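Local coordinates for Blr6230 protein (Bradyrhizobium diazoefficiens, PDB 5WCM) that probably hydrolyses beta-lactam antibiotics as a zinc-dependent subclass B3 metallo-beta-lactamase, held here in complex with a sulfonamide inhibitor, at residues A[68-73]-A[148-153]. Sequence-based numbering, arbitrary orientation.
Sequences NTHAHL and PGCTSW. With ZN (zinc ion), chain C; 4NZ (4-nitrobenzenesulfonamide), chain I.
With chi1 at -68° and chi2 at 98°, Trp-153 carries its indole beside its own backbone N and directs NE1 at Asn-68, while Cys-150 swings SG anti to its backbone N and against His-70. NE1 of Trp-153 donates to Asn-68 O over 2.9 Å; at 178° the bond is almost straight, and the oxygen lies in the indole plane although the donor stands above the carbonyl plane. Thr-151 CG2 lies 3.6 Å above one indole face, offset toward the rim. Two residues before the tryptophan, Thr-151 N donates a hydrogen bond to Thr-69 O at 2.8 Å, in the carbonyl plane. Cys-150 SG, disulfide-bonded to Cys-170, packs on His-70 CB at 3.7 Å and lies oblique to the imidazole. His-70 ND1 is hydrogen-bonded to Cys-170 O, which helps fix the ring's rotation, and NE2 binds zinc at 2.1 Å. His-72 ND1 and His-146 bind the same ion; the sulfonamide nitrogen and a water, too close to coexist, probably alternate at the remaining position. In the HxHxDH motif, Asp-74 and His-75 serve a second zinc. The loop between strand 63-67 and helix 73-76 is thus tied to strand 151-159 of the other sheet, with Trp-153 also touching strands 89-93 and 136-142.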
loop_
_atom_site.group_PDB
_atom_site.type_symbol
_atom_site.label_atom_id
_atom_site.label_comp_id
_atom_site.label_asym_id
_atom_site.label_seq_id
_atom_site.Cartn_x
_atom_site.Cartn_y
_atom_site.Cartn_z
ATOM N N ASN A 68 0.654 4.153 -5.837
ATOM C CA ASN A 68 0.200 4.343 -4.449
ATOM C C ASN A 68 -0.870 3.313 -4.143
ATOM O O ASN A 68 -1.767 3.062 -4.973
ATOM C CB ASN A 68 -0.386 5.765 -4.295
ATOM C CG ASN A 68 -0.713 6.207 -2.846
ATOM O OD1 ASN A 68 -1.633 7.017 -2.674
ATOM N ND2 ASN A 68 0.047 5.784 -1.839
ATOM N N THR A 69 -0.822 2.771 -2.927
ATOM C CA THR A 69 -1.929 1.986 -2.366
ATOM C C THR A 69 -3.017 2.914 -1.845
ATOM O O THR A 69 -4.176 2.782 -2.197
ATOM C CB THR A 69 -1.463 1.054 -1.228
ATOM O OG1 THR A 69 -0.686 1.795 -0.286
ATOM C CG2 THR A 69 -0.687 -0.131 -1.766
ATOM N N HIS A 70 -2.647 3.848 -0.984
ATOM C CA HIS A 70 -3.625 4.828 -0.486
ATOM C C HIS A 70 -2.960 6.076 0.028
ATOM O O HIS A 70 -1.804 6.062 0.456
ATOM C CB HIS A 70 -4.545 4.232 0.591
ATOM C CG HIS A 70 -3.907 4.063 1.943
ATOM N ND1 HIS A 70 -3.320 2.884 2.357
ATOM C CD2 HIS A 70 -3.814 4.915 2.996
ATOM C CE1 HIS A 70 -2.896 3.027 3.605
ATOM N NE2 HIS A 70 -3.182 4.253 4.021
ATOM N N ALA A 71 -3.722 7.159 0.018
ATOM C CA ALA A 71 -3.142 8.494 0.137
ATOM C C ALA A 71 -3.163 9.027 1.569
ATOM O O ALA A 71 -3.846 10.012 1.851
ATOM C CB ALA A 71 -3.876 9.431 -0.805
ATOM N N HIS A 72 -2.411 8.369 2.443
ATOM C CA HIS A 72 -2.081 8.876 3.784
ATOM C C HIS A 72 -0.611 9.186 3.855
ATOM O O HIS A 72 0.174 8.540 3.155
ATOM C CB HIS A 72 -2.473 7.896 4.890
ATOM C CG HIS A 72 -3.951 7.714 5.061
ATOM N ND1 HIS A 72 -4.497 6.582 5.640
ATOM C CD2 HIS A 72 -4.994 8.508 4.717
ATOM C CE1 HIS A 72 -5.812 6.705 5.652
ATOM N NE2 HIS A 72 -6.140 7.855 5.093
ATOM N N LEU A 73 -0.251 10.160 4.695
ATOM C CA LEU A 73 1.111 10.697 4.759
ATOM C C LEU A 73 2.209 9.668 5.001
ATOM O O LEU A 73 3.339 9.874 4.589
ATOM C CB LEU A 73 1.236 11.833 5.780
ATOM C CG LEU A 73 1.455 11.471 7.237
ATOM C CD1 LEU A 73 1.969 12.668 8.037
ATOM C CD2 LEU A 73 0.173 10.938 7.846
ATOM N N PRO A 148 -10.771 6.816 0.194
ATOM C CA PRO A 148 -11.829 6.687 -0.822
ATOM C C PRO A 148 -11.339 6.084 -2.136
ATOM O O PRO A 148 -12.135 5.495 -2.860
ATOM C CB PRO A 148 -12.324 8.124 -1.016
ATOM C CG PRO A 148 -11.260 8.988 -0.468
ATOM C CD PRO A 148 -10.579 8.210 0.613
ATOM N N GLY A 149 -10.045 6.229 -2.415
ATOM C CA GLY A 149 -9.421 5.692 -3.630
ATOM C C GLY A 149 -8.407 4.582 -3.426
ATOM O O GLY A 149 -7.587 4.337 -4.294
ATOM N N CYS A 150 -8.498 3.920 -2.286
ATOM C CA CYS A 150 -7.565 2.862 -1.876
ATOM C C CYS A 150 -7.528 1.781 -2.965
ATOM O O CYS A 150 -8.573 1.242 -3.335
ATOM C CB CYS A 150 -8.091 2.301 -0.550
ATOM S SG CYS A 150 -6.960 1.465 0.579
ATOM N N THR A 151 -6.345 1.540 -3.524
ATOM C CA THR A 151 -6.153 0.663 -4.676
ATOM C C THR A 151 -5.221 -0.476 -4.299
ATOM O O THR A 151 -4.077 -0.242 -3.908
ATOM C CB THR A 151 -5.582 1.437 -5.871
ATOM O OG1 THR A 151 -6.461 2.522 -6.180
ATOM C CG2 THR A 151 -5.472 0.541 -7.077
ATOM N N SER A 152 -5.731 -1.701 -4.399
ATOM C CA SER A 152 -4.920 -2.891 -4.234
ATOM C C SER A 152 -4.385 -3.321 -5.598
ATOM O O SER A 152 -5.110 -3.350 -6.591
ATOM C CB SER A 152 -5.739 -4.006 -3.583
ATOM O OG SER A 152 -6.195 -3.642 -2.288
ATOM N N TRP A 153 -3.107 -3.639 -5.642
ATOM C CA TRP A 153 -2.420 -3.877 -6.917
ATOM C C TRP A 153 -2.061 -5.349 -7.074
ATOM O O TRP A 153 -1.362 -5.902 -6.222
ATOM C CB TRP A 153 -1.166 -3.034 -6.997
ATOM C CG TRP A 153 -1.427 -1.559 -7.091
ATOM C CD1 TRP A 153 -1.395 -0.641 -6.078
ATOM C CD2 TRP A 153 -1.748 -0.837 -8.279
ATOM N NE1 TRP A 153 -1.677 0.603 -6.568
ATOM C CE2 TRP A 153 -1.884 0.515 -7.922
ATOM C CE3 TRP A 153 -1.936 -1.205 -9.620
ATOM C CZ2 TRP A 153 -2.197 1.494 -8.854
ATOM C CZ3 TRP A 153 -2.234 -0.236 -10.533
ATOM C CH2 TRP A 153 -2.350 1.101 -10.158
HETATM ZN ZN ZN C . -3.624 4.729 5.974
HETATM S S 4NZ I . -2.837 4.304 8.803
HETATM C C1 4NZ I . -1.478 7.964 11.010
HETATM N N1 4NZ I . -2.308 4.237 7.361
HETATM O O1 4NZ I . -2.311 3.183 9.509
HETATM C C2 4NZ I . -1.225 7.887 9.654
HETATM O O2 4NZ I . -4.257 4.406 8.726
HETATM C C3 4NZ I . -1.643 6.763 8.961
HETATM C C4 4NZ I . -2.281 5.744 9.644
HETATM C C5 4NZ I . -2.545 5.844 11.000
HETATM C C6 4NZ I . -2.154 6.973 11.688
HETATM N N7 4NZ I . -0.904 9.074 11.779
HETATM O O12 4NZ I . -0.176 9.861 11.204
HETATM O O13 4NZ I . -1.192 9.165 12.964
HETATM O O HOH W 1 -1.990 4.975 7.019
#